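Local coordinates for protein ubiquitin-like-specific protease 2 (Saccharomyces cerevisiae, PDB 5LNB) that removes SUMO from modified proteins as a thiol protease of the peptidase C48 family, this piece of the longer chain containing the catalytic domain, at residues 215-218 against 219-223; 69-73 against 74-78; 173-176 against 177-180; 60-63 against 64-68. All coordinates share one frame; numbering follows the deposited sequence.

Contact 1: 215-218 against 219-223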
loop_
_atom_site.group_PDB
_atom_site.type_symbol
_atom_site.label_atom_id
_atom_site.label_comp_id
_atom_site.label_asym_id
_atom_site.label_seq_id
_atom_site.Cartn_x
_atom_site.Cartn_y
_atom_site.Cartn_z
ATOM N N CYS A 215 -7.186 11.052 1.573
ATOM C CA CYS A 215 -6.110 10.217 2.117
ATOM C C CYS A 215 -5.833 8.984 1.259
ATOM O O CYS A 215 -4.674 8.586 1.090
ATOM C CB CYS A 215 -6.449 9.788 3.540
ATOM S SG CYS A 215 -6.292 11.117 4.708
ATOM N N GLY A 216 -6.878 8.357 0.719
ATOM C CA GLY A 216 -6.659 7.172 -0.097
ATOM C C GLY A 216 -5.816 7.451 -1.328
ATOM O O GLY A 216 -5.027 6.598 -1.748
ATOM N N VAL A 217 -5.965 8.647 -1.913
ATOM C CA VAL A 217 -5.176 9.043 -3.076
ATOM C C VAL A 217 -3.721 9.265 -2.682
ATOM O O VAL A 217 -2.801 8.928 -3.436
ATOM C CB VAL A 217 -5.780 10.309 -3.726
ATOM C CG1 VAL A 217 -4.898 10.827 -4.861
ATOM C CG2 VAL A 217 -7.181 10.040 -4.239
ATOM N N HIS A 218 -3.487 9.853 -1.506
ATOM C CA HIS A 218 -2.120 10.047 -1.037
ATOM C C HIS A 218 -1.435 8.721 -0.737
ATOM O O HIS A 218 -0.247 8.562 -1.028
ATOM C CB HIS A 218 -2.106 10.947 0.190
ATOM C CG HIS A 218 -2.380 12.378 -0.132
ATOM N ND1 HIS A 218 -1.388 13.255 -0.508
ATOM C CD2 HIS A 218 -3.538 13.079 -0.157
ATOM C CE1 HIS A 218 -1.920 14.439 -0.741
ATOM N NE2 HIS A 218 -3.224 14.358 -0.539
ATOM N N VAL A 219 -2.162 7.758 -0.153
ATOM C CA VAL A 219 -1.574 6.441 0.088
ATOM C C VAL A 219 -1.071 5.844 -1.222
ATOM O O VAL A 219 0.071 5.379 -1.317
ATOM C CB VAL A 219 -2.580 5.501 0.778
ATOM C CG1 VAL A 219 -2.112 4.045 0.622
ATOM C CG2 VAL A 219 -2.710 5.837 2.258
ATOM N N ILE A 220 -1.924 5.846 -2.250
ATOM C CA ILE A 220 -1.547 5.301 -3.550
ATOM C C ILE A 220 -0.277 5.972 -4.061
ATOM O O ILE A 220 0.674 5.302 -4.483
ATOM C CB ILE A 220 -2.714 5.453 -4.543
ATOM C CG1 ILE A 220 -3.886 4.547 -4.135
ATOM C CG2 ILE A 220 -2.253 5.196 -6.002
ATOM C CD1 ILE A 220 -5.191 4.834 -4.881
ATOM N N LEU A 221 -0.230 7.310 -4.017
ATOM C CA LEU A 221 0.906 7.998 -4.618
ATOM C C LEU A 221 2.152 7.929 -3.749
ATOM O O LEU A 221 3.268 7.951 -4.281
ATOM C CB LEU A 221 0.542 9.444 -4.938
ATOM C CG LEU A 221 -0.064 9.493 -6.355
ATOM C CD1 LEU A 221 -1.581 9.360 -6.350
ATOM C CD2 LEU A 221 0.383 10.702 -7.121
ATOM N N ASN A 222 1.993 7.820 -2.426
ATOM C CA ASN A 222 3.157 7.667 -1.563
ATOM C C ASN A 222 3.793 6.296 -1.754
ATOM O O ASN A 222 5.021 6.180 -1.864
ATOM C CB ASN A 222 2.763 7.896 -0.101
ATOM C CG ASN A 222 2.442 9.361 0.193
ATOM O OD1 ASN A 222 2.885 10.265 -0.525
ATOM N ND2 ASN A 222 1.668 9.596 1.241
ATOM N N ILE A 223 2.967 5.251 -1.825
ATOM C CA ILE A 223 3.479 3.919 -2.128
ATOM C C ILE A 223 4.108 3.901 -3.513
ATOM O O ILE A 223 5.202 3.359 -3.711
ATOM C CB ILE A 223 2.357 2.872 -1.994
ATOM C CG1 ILE A 223 2.003 2.684 -0.508
ATOM C CG2 ILE A 223 2.774 1.562 -2.657
ATOM C CD1 ILE A 223 0.823 1.790 -0.230
#

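Contact 2: 69-73 against 74-78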
loop_
_atom_site.group_PDB
_atom_site.type_symbol
_atom_site.label_atom_id
_atom_site.label_comp_id
_atom_site.label_asym_id
_atom_site.label_seq_id
_atom_site.Cartn_x
_atom_site.Cartn_y
_atom_site.Cartn_z
ATOM N N SER A 69 12.468 -3.789 -12.924
ATOM C CA SER A 69 13.619 -4.302 -12.181
ATOM C C SER A 69 14.119 -3.292 -11.160
ATOM O O SER A 69 15.297 -3.289 -10.810
ATOM C CB SER A 69 14.766 -4.708 -13.111
ATOM O OG SER A 69 14.272 -5.178 -14.345
ATOM N N ILE A 70 13.239 -2.407 -10.689
ATOM C CA ILE A 70 13.607 -1.556 -9.567
ATOM C C ILE A 70 13.727 -2.397 -8.306
ATOM O O ILE A 70 14.608 -2.175 -7.467
ATOM C CB ILE A 70 12.584 -0.420 -9.403
ATOM C CG1 ILE A 70 12.588 0.477 -10.639
ATOM C CG2 ILE A 70 12.873 0.381 -8.135
ATOM C CD1 ILE A 70 11.526 1.552 -10.601
ATOM N N ILE A 71 12.838 -3.375 -8.152
ATOM C CA ILE A 71 12.898 -4.359 -7.083
ATOM C C ILE A 71 12.680 -5.731 -7.709
ATOM O O ILE A 71 12.230 -5.854 -8.849
ATOM C CB ILE A 71 11.850 -4.091 -5.983
ATOM C CG1 ILE A 71 10.437 -4.159 -6.581
ATOM C CG2 ILE A 71 12.094 -2.724 -5.337
ATOM C CD1 ILE A 71 9.343 -4.416 -5.581
ATOM N N LYS A 72 13.006 -6.767 -6.948
ATOM C CA LYS A 72 12.705 -8.137 -7.332
ATOM C C LYS A 72 11.408 -8.569 -6.665
ATOM O O LYS A 72 11.070 -8.109 -5.571
ATOM C CB LYS A 72 13.839 -9.088 -6.943
ATOM C CG LYS A 72 15.218 -8.661 -7.427
ATOM C CD LYS A 72 16.265 -9.658 -6.975
ATOM C CE LYS A 72 17.678 -9.152 -7.223
ATOM N NZ LYS A 72 18.104 -8.140 -6.211
ATOM N N ARG A 73 10.674 -9.449 -7.348
ATOM C CA ARG A 73 9.391 -9.909 -6.830
ATOM C C ARG A 73 9.513 -10.456 -5.411
ATOM O O ARG A 73 8.658 -10.191 -4.560
ATOM C CB ARG A 73 8.803 -10.975 -7.759
ATOM C CG ARG A 73 7.429 -11.469 -7.304
ATOM C CD ARG A 73 6.741 -12.344 -8.340
ATOM N NE ARG A 73 6.519 -11.636 -9.592
ATOM C CZ ARG A 73 5.525 -10.777 -9.811
ATOM N NH1 ARG A 73 4.653 -10.499 -8.849
ATOM N NH2 ARG A 73 5.408 -10.178 -10.996
ATOM N N GLU A 74 10.562 -11.231 -5.139
ATOM C CA GLU A 74 10.699 -11.880 -3.843
ATOM C C GLU A 74 11.046 -10.918 -2.710
ATOM O O GLU A 74 11.067 -11.355 -1.557
ATOM C CB GLU A 74 11.758 -12.982 -3.925
ATOM C CG GLU A 74 13.117 -12.509 -4.424
ATOM C CD GLU A 74 13.378 -12.843 -5.900
ATOM O OE1 GLU A 74 12.486 -12.612 -6.766
ATOM O OE2 GLU A 74 14.493 -13.342 -6.187
ATOM N N GLN A 75 11.309 -9.641 -2.990
ATOM C CA GLN A 75 11.672 -8.680 -1.954
ATOM C C GLN A 75 10.476 -7.983 -1.311
ATOM O O GLN A 75 10.652 -7.332 -0.273
ATOM C CB GLN A 75 12.609 -7.609 -2.522
ATOM C CG GLN A 75 13.924 -8.150 -3.050
ATOM C CD GLN A 75 14.787 -7.071 -3.681
ATOM O OE1 GLN A 75 14.280 -6.083 -4.224
ATOM N NE2 GLN A 75 16.101 -7.242 -3.589
ATOM N N VAL A 76 9.274 -8.106 -1.884
ATOM C CA VAL A 76 8.120 -7.313 -1.475
ATOM C C VAL A 76 6.938 -8.236 -1.210
ATOM O O VAL A 76 6.677 -9.160 -1.986
ATOM C CB VAL A 76 7.755 -6.262 -2.553
ATOM C CG1 VAL A 76 7.395 -6.951 -3.864
ATOM C CG2 VAL A 76 6.610 -5.357 -2.095
ATOM N N HIS A 77 6.210 -7.978 -0.122
ATOM C CA HIS A 77 4.914 -8.598 0.133
ATOM C C HIS A 77 3.875 -7.505 0.359
ATOM O O HIS A 77 4.019 -6.683 1.273
ATOM C CB HIS A 77 4.963 -9.531 1.337
ATOM C CG HIS A 77 3.764 -10.422 1.447
ATOM N ND1 HIS A 77 2.562 -9.994 1.965
ATOM C CD2 HIS A 77 3.578 -11.711 1.082
ATOM C CE1 HIS A 77 1.690 -10.986 1.927
ATOM N NE2 HIS A 77 2.282 -12.038 1.394
ATOM N N LEU A 78 2.829 -7.504 -0.469
ATOM C CA LEU A 78 1.764 -6.508 -0.403
ATOM C C LEU A 78 0.556 -7.126 0.281
ATOM O O LEU A 78 -0.007 -8.105 -0.211
ATOM C CB LEU A 78 1.382 -6.005 -1.797
ATOM C CG LEU A 78 0.124 -5.134 -1.878
ATOM C CD1 LEU A 78 0.265 -3.843 -1.054
ATOM C CD2 LEU A 78 -0.228 -4.784 -3.315
#

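Contact 3: 173-176 against 177-180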
loop_
_atom_site.group_PDB
_atom_site.type_symbol
_atom_site.label_atom_id
_atom_site.label_comp_id
_atom_site.label_asym_id
_atom_site.label_seq_id
_atom_site.Cartn_x
_atom_site.Cartn_y
_atom_site.Cartn_z
ATOM N N ARG A 173 -0.738 4.051 18.562
ATOM C CA ARG A 173 -1.776 3.119 18.994
ATOM C C ARG A 173 -2.172 2.152 17.883
ATOM O O ARG A 173 -2.401 0.965 18.143
ATOM C CB ARG A 173 -3.001 3.879 19.493
ATOM C CG ARG A 173 -2.908 4.345 20.938
ATOM C CD ARG A 173 -4.200 5.015 21.396
ATOM N NE ARG A 173 -4.477 6.245 20.653
ATOM C CZ ARG A 173 -5.333 6.335 19.639
ATOM N NH1 ARG A 173 -6.012 5.264 19.244
ATOM N NH2 ARG A 173 -5.512 7.497 19.019
ATOM N N GLU A 174 -2.280 2.636 16.640
ATOM C CA GLU A 174 -2.707 1.778 15.533
ATOM C C GLU A 174 -1.595 0.873 15.022
ATOM O O GLU A 174 -1.887 -0.159 14.419
ATOM C CB GLU A 174 -3.232 2.610 14.350
ATOM C CG GLU A 174 -4.460 3.449 14.658
ATOM C CD GLU A 174 -4.113 4.769 15.335
ATOM O OE1 GLU A 174 -3.220 5.480 14.827
ATOM O OE2 GLU A 174 -4.729 5.093 16.373
ATOM N N ILE A 175 -0.332 1.244 15.217
ATOM C CA ILE A 175 0.762 0.395 14.770
ATOM C C ILE A 175 1.115 -0.674 15.798
ATOM O O ILE A 175 1.749 -1.678 15.441
ATOM C CB ILE A 175 1.997 1.246 14.431
ATOM C CG1 ILE A 175 1.702 2.130 13.214
ATOM C CG2 ILE A 175 3.239 0.366 14.242
ATOM C CD1 ILE A 175 1.154 1.391 12.026
ATOM N N ASP A 176 0.711 -0.501 17.057
ATOM C CA ASP A 176 1.044 -1.492 18.073
ATOM C C ASP A 176 0.525 -2.883 17.724
ATOM O O ASP A 176 1.255 -3.855 17.958
ATOM C CB ASP A 176 0.527 -1.036 19.446
ATOM C CG ASP A 176 0.793 -2.061 20.543
ATOM O OD1 ASP A 176 -0.115 -2.876 20.841
ATOM O OD2 ASP A 176 1.924 -2.076 21.086
ATOM N N PRO A 177 -0.688 -3.051 17.192
ATOM C CA PRO A 177 -1.105 -4.399 16.772
ATOM C C PRO A 177 -0.178 -5.009 15.741
ATOM O O PRO A 177 -0.053 -6.237 15.679
ATOM C CB PRO A 177 -2.510 -4.168 16.198
ATOM C CG PRO A 177 -2.997 -2.943 16.887
ATOM C CD PRO A 177 -1.787 -2.077 17.103
ATOM N N ILE A 178 0.482 -4.195 14.920
ATOM C CA ILE A 178 1.385 -4.766 13.931
ATOM C C ILE A 178 2.663 -5.239 14.601
ATOM O O ILE A 178 3.236 -6.264 14.212
ATOM C CB ILE A 178 1.664 -3.764 12.796
ATOM C CG1 ILE A 178 0.352 -3.365 12.111
ATOM C CG2 ILE A 178 2.640 -4.372 11.787
ATOM C CD1 ILE A 178 0.517 -2.361 10.993
ATOM N N LYS A 179 3.130 -4.514 15.620
ATOM C CA LYS A 179 4.254 -5.002 16.412
ATOM C C LYS A 179 3.953 -6.379 16.991
ATOM O O LYS A 179 4.774 -7.298 16.900
ATOM C CB LYS A 179 4.584 -4.019 17.529
ATOM C CG LYS A 179 4.985 -2.642 17.071
ATOM C CD LYS A 179 5.756 -1.931 18.168
ATOM C CE LYS A 179 6.091 -0.496 17.788
ATOM N NZ LYS A 179 6.783 0.202 18.940
ATOM N N GLU A 180 2.775 -6.543 17.597
ATOM C CA GLU A 180 2.450 -7.822 18.222
ATOM C C GLU A 180 2.290 -8.919 17.178
ATOM O O GLU A 180 2.701 -10.066 17.399
ATOM C CB GLU A 180 1.187 -7.682 19.074
ATOM C CG GLU A 180 1.336 -6.682 20.236
ATOM C CD GLU A 180 2.298 -7.154 21.342
ATOM O OE1 GLU A 180 2.472 -8.382 21.531
ATOM O OE2 GLU A 180 2.879 -6.286 22.033
#

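Contact 4: 60-63 against 64-68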
loop_
_atom_site.group_PDB
_atom_site.type_symbol
_atom_site.label_atom_id
_atom_site.label_comp_id
_atom_site.label_asym_id
_atom_site.label_seq_id
_atom_site.Cartn_x
_atom_site.Cartn_y
_atom_site.Cartn_z
ATOM N N PHE A 60 -0.958 -2.399 -8.605
ATOM C CA PHE A 60 -0.561 -1.934 -9.928
ATOM C C PHE A 60 0.832 -1.301 -9.907
ATOM O O PHE A 60 1.700 -1.652 -10.717
ATOM C CB PHE A 60 -1.614 -0.955 -10.454
ATOM C CG PHE A 60 -1.350 -0.479 -11.850
ATOM C CD1 PHE A 60 -1.718 -1.252 -12.943
ATOM C CD2 PHE A 60 -0.724 0.736 -12.072
ATOM C CE1 PHE A 60 -1.475 -0.818 -14.231
ATOM C CE2 PHE A 60 -0.477 1.176 -13.361
ATOM C CZ PHE A 60 -0.856 0.399 -14.444
ATOM N N TYR A 61 1.076 -0.372 -8.975
ATOM C CA TYR A 61 2.345 0.347 -8.985
ATOM C C TYR A 61 3.505 -0.466 -8.424
ATOM O O TYR A 61 4.662 -0.183 -8.761
ATOM C CB TYR A 61 2.208 1.671 -8.235
ATOM C CG TYR A 61 1.381 2.657 -9.022
ATOM C CD1 TYR A 61 1.760 3.024 -10.311
ATOM C CD2 TYR A 61 0.202 3.187 -8.504
ATOM C CE1 TYR A 61 0.993 3.903 -11.056
ATOM C CE2 TYR A 61 -0.569 4.072 -9.243
ATOM C CZ TYR A 61 -0.169 4.424 -10.510
ATOM O OH TYR A 61 -0.924 5.306 -11.235
ATOM N N ILE A 62 3.236 -1.481 -7.605
ATOM C CA ILE A 62 4.330 -2.343 -7.170
ATOM C C ILE A 62 4.730 -3.304 -8.279
ATOM O O ILE A 62 5.918 -3.580 -8.481
ATOM C CB ILE A 62 3.940 -3.073 -5.878
ATOM C CG1 ILE A 62 3.894 -2.064 -4.722
ATOM C CG2 ILE A 62 4.921 -4.187 -5.584
ATOM C CD1 ILE A 62 3.452 -2.661 -3.409
ATOM N N GLU A 63 3.753 -3.805 -9.033
ATOM C CA GLU A 63 4.063 -4.631 -10.192
ATOM C C GLU A 63 4.849 -3.843 -11.231
ATOM O O GLU A 63 5.757 -4.381 -11.875
ATOM C CB GLU A 63 2.772 -5.183 -10.789
ATOM C CG GLU A 63 2.106 -6.226 -9.912
ATOM C CD GLU A 63 2.833 -7.571 -9.948
ATOM O OE1 GLU A 63 3.384 -7.921 -11.018
ATOM O OE2 GLU A 63 2.855 -8.276 -8.907
ATOM N N SER A 64 4.509 -2.568 -11.414
ATOM C CA SER A 64 5.282 -1.728 -12.321
ATOM C C SER A 64 6.727 -1.645 -11.868
ATOM O O SER A 64 7.653 -1.744 -12.684
ATOM C CB SER A 64 4.658 -0.335 -12.400
ATOM O OG SER A 64 5.552 0.597 -12.979
ATOM N N SER A 65 6.936 -1.481 -10.558
ATOM C CA SER A 65 8.282 -1.455 -10.000
ATOM C C SER A 65 9.007 -2.770 -10.251
ATOM O O SER A 65 10.212 -2.781 -10.539
ATOM C CB SER A 65 8.213 -1.150 -8.502
ATOM O OG SER A 65 9.481 -1.273 -7.896
ATOM N N ILE A 66 8.291 -3.891 -10.152
ATOM C CA ILE A 66 8.917 -5.179 -10.438
ATOM C C ILE A 66 9.244 -5.298 -11.923
ATOM O O ILE A 66 10.318 -5.787 -12.291
ATOM C CB ILE A 66 8.022 -6.335 -9.949
ATOM C CG1 ILE A 66 7.945 -6.321 -8.412
ATOM C CG2 ILE A 66 8.511 -7.693 -10.518
ATOM C CD1 ILE A 66 6.902 -7.227 -7.807
ATOM N N GLU A 67 8.333 -4.838 -12.797
ATOM C CA GLU A 67 8.579 -4.913 -14.239
ATOM C C GLU A 67 9.842 -4.155 -14.623
ATOM O O GLU A 67 10.590 -4.581 -15.508
ATOM C CB GLU A 67 7.393 -4.352 -15.025
ATOM C CG GLU A 67 6.074 -5.077 -14.842
ATOM C CD GLU A 67 4.918 -4.355 -15.550
ATOM O OE1 GLU A 67 3.876 -4.084 -14.900
ATOM O OE2 GLU A 67 5.071 -4.042 -16.755
ATOM N N LYS A 68 10.082 -3.010 -13.991
ATOM C CA LYS A 68 11.238 -2.192 -14.325
ATOM C C LYS A 68 12.516 -2.672 -13.652
ATOM O O LYS A 68 13.556 -2.022 -13.807
ATOM C CB LYS A 68 10.969 -0.732 -13.950
ATOM C CG LYS A 68 9.764 -0.125 -14.647
ATOM C CD LYS A 68 9.704 1.376 -14.414
ATOM C CE LYS A 68 8.648 2.037 -15.291
ATOM N NZ LYS A 68 7.265 1.643 -14.895
HETATM O O HOH W 1 1.828 -2.479 -13.680
#

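Contact 1: 215-218 against 219-223
Val217 and Leu221 meet because chi1 of Val217 (174°) sets CG1 opposite the backbone N, while Leu221 has chi2 at 92°, away from a staggered value, which swings CD1 back along the helix. The two side chains run side by side in the same direction, with Val217 CG1 to Leu221 CD1 at 3.9 Å. Leu221 CD1 also lies 3.2 Å from Val217 O, a tight approach to an oxygen already taken by Leu221 N. One residue back, Ile220 CG1 rests 3.3 Å from Gly216 O. These are i to i+4 contacts at the start of helix 215-228, whose first residues, Cys215 and Gly216, are the last two of an Asp-Cys-Gly sequence, the one that carries the nucleophile in C48 peptidases. Cys215 also touches His122 and Trp123, consistent with that role. Val219 N reaches Cys215 O at 2.9 Å with an angle of 162° at the hydrogen, tying the cysteine's peptide into the first turn. On another side, Asn222 N donates to His218 O at 2.7 Å. His218 CB and Asn222 ND2 are 4.1 Å apart, and the polar ends do not bond each other: His218 ND1 and Asn222 OD1 each hydrogen-bond the guanidinium of Arg261.

Contact 2: 69-73 against 74-78
A short 3-10 turn between helix 51-67 and strand 76-78 is closed by Lys72 and Gln75, which are joined twice. Gln75 N donates to Lys72 O at 3.0 Å, the i to i+3 bond of the turn. In return the amide of Gln75 folds back, and Lys72 N donates to its OE1 at 3.1 Å in a nearly straight bond (173° at the hydrogen), although the N sits above the plane of the amide carbonyl. A chi1 of -61° turns CG back beside the Gln75 backbone N, and the chain, extended beyond it, then reaches Lys72. The side chain of the turn's last residue thus accepts from the backbone N three residues earlier, and the turn is closed by both a backbone and a side-chain bond. Gln75 NE2 lies near Lys72 NZ, but both are donors and form no bond. On the inner side, Ile71 CD1 presses on Val76 CG1 at 3.6 Å, the two side chains crossing at about a right angle as the edge strand of the mixed sheet begins. Phe227 of helix 215-228 touches both. Glu74 bends at chi2 and brings OE1 to 3.8 Å from Lys72 CB, a carboxylate oxygen against a methylene group, not a charge pair, since Lys72 NZ and Glu74 OE2 stand 6.3 Å apart. Arg73 points its guanidinium elsewhere, into a salt bridge with Glu63 of the preceding helix.

Contact 3: 173-176 against 177-180
The backbone of 173-180 is helical throughout, but it kinks at Pro177, where the regular bonding is broken for two residues: neither Pro177 N nor Ile178 N makes an i to i+4 bond. The segment belongs to helix 172-190, the crossover of a beta-alpha-beta unit between the parallel, adjacent strands 159-164 and 199-203. Pro177 has no hydrogen to give, and its ring CD occupies the donor's place, 3.3 Å from Arg173 O. The same CD is also 3.3 Å from Glu174 O, which accepts a hydrogen bond from the hydroxyl of Tyr84. Ile178 N turns instead to Ile175 O at 2.9 Å, a bent bond (130° at the hydrogen) with the donor well above the carbonyl plane. Lys179 N reaches the same oxygen at 3.2 Å, in the carbonyl plane, so Ile175 O is gripped by two donors. With Lys179 the i to i+4 pattern is back, and Glu180 N continues it to Asp176 O.

On the sheet-facing side Ile175 and Ile178 touch through their terminal methyls, CD1 to CD1 at 3.9 Å, and both pack on Ile117 and Ile161. On another side two like charges lie together: Asp176, with CG opposite its backbone N (chi1 178°), lies alongside Glu180 and points the same way, their carboxylate planes 46° apart. The near pair of oxygens, Asp176 OD2 and Glu180 OE2, is 4.4 Å apart, and each forms a salt bridge with Lys196 NZ.

Contact 4: 60-63 against 64-68
Ile62 and Ile66, one turn apart, both hold CG1 beside the backbone N, and the contact between their branches is loose, Ile62 CG2 to Ile66 CD1 being 4.3 Å. Ile66 CG1 comes closer to the backbone, 3.4 Å from Ile62 O, the oxygen that also accepts Ile66 N. The side chain of Glu67 is extended (chi2 174°) and runs back beside the preceding turn, its CG only 3.1 Å from Glu63 O. There OE1 receives a hydrogen bond from a water at 2.9 Å. The same water donates to Phe60 O at 3.1 Å, a bridge spanning nearly two turns, and it lies above one face of the Phe60 ring, offset toward the rim. Ser64 sets OG opposite its backbone N (chi1 165°), where Lys68 NZ, curling back at its last torsion (chi4 68°), donates to it at 2.8 Å. Glu63 bends at chi2, and besides Arg73, its OE2 pairs with Lys59, a double pairing that would be expected to favour the charged carboxylate. Ser65 OG bonds Phe227 O of helix 215-228. All this is the last stretch of helix 51-67, which ends in a Schellman motif with Ser69 at positive phi.

Contacts 4 and 2 follow each other along the chain, their centres about 8 Å apart: the first ends helix 51-67 and the second leads into strand 76-78. They are tied by a salt bridge, Arg73 NH1 to Glu63 OE2 at 2.9 Å, and by apolar packing of Ile71 CD1 on Ile66 CG1 at 3.7 Å. Contact 4 also meets contact 1, where Ile220 CG2 rests 3.8 Å from Tyr61 CE2, so helix 51-67 flanks the helix that begins at Cys215, the probable nucleophile. Contact 3 stands apart, its centre about 21 Å from that of contact 1 and about 28 Å from that of contact 4, on the opposite side of the chain's centre from contact 4.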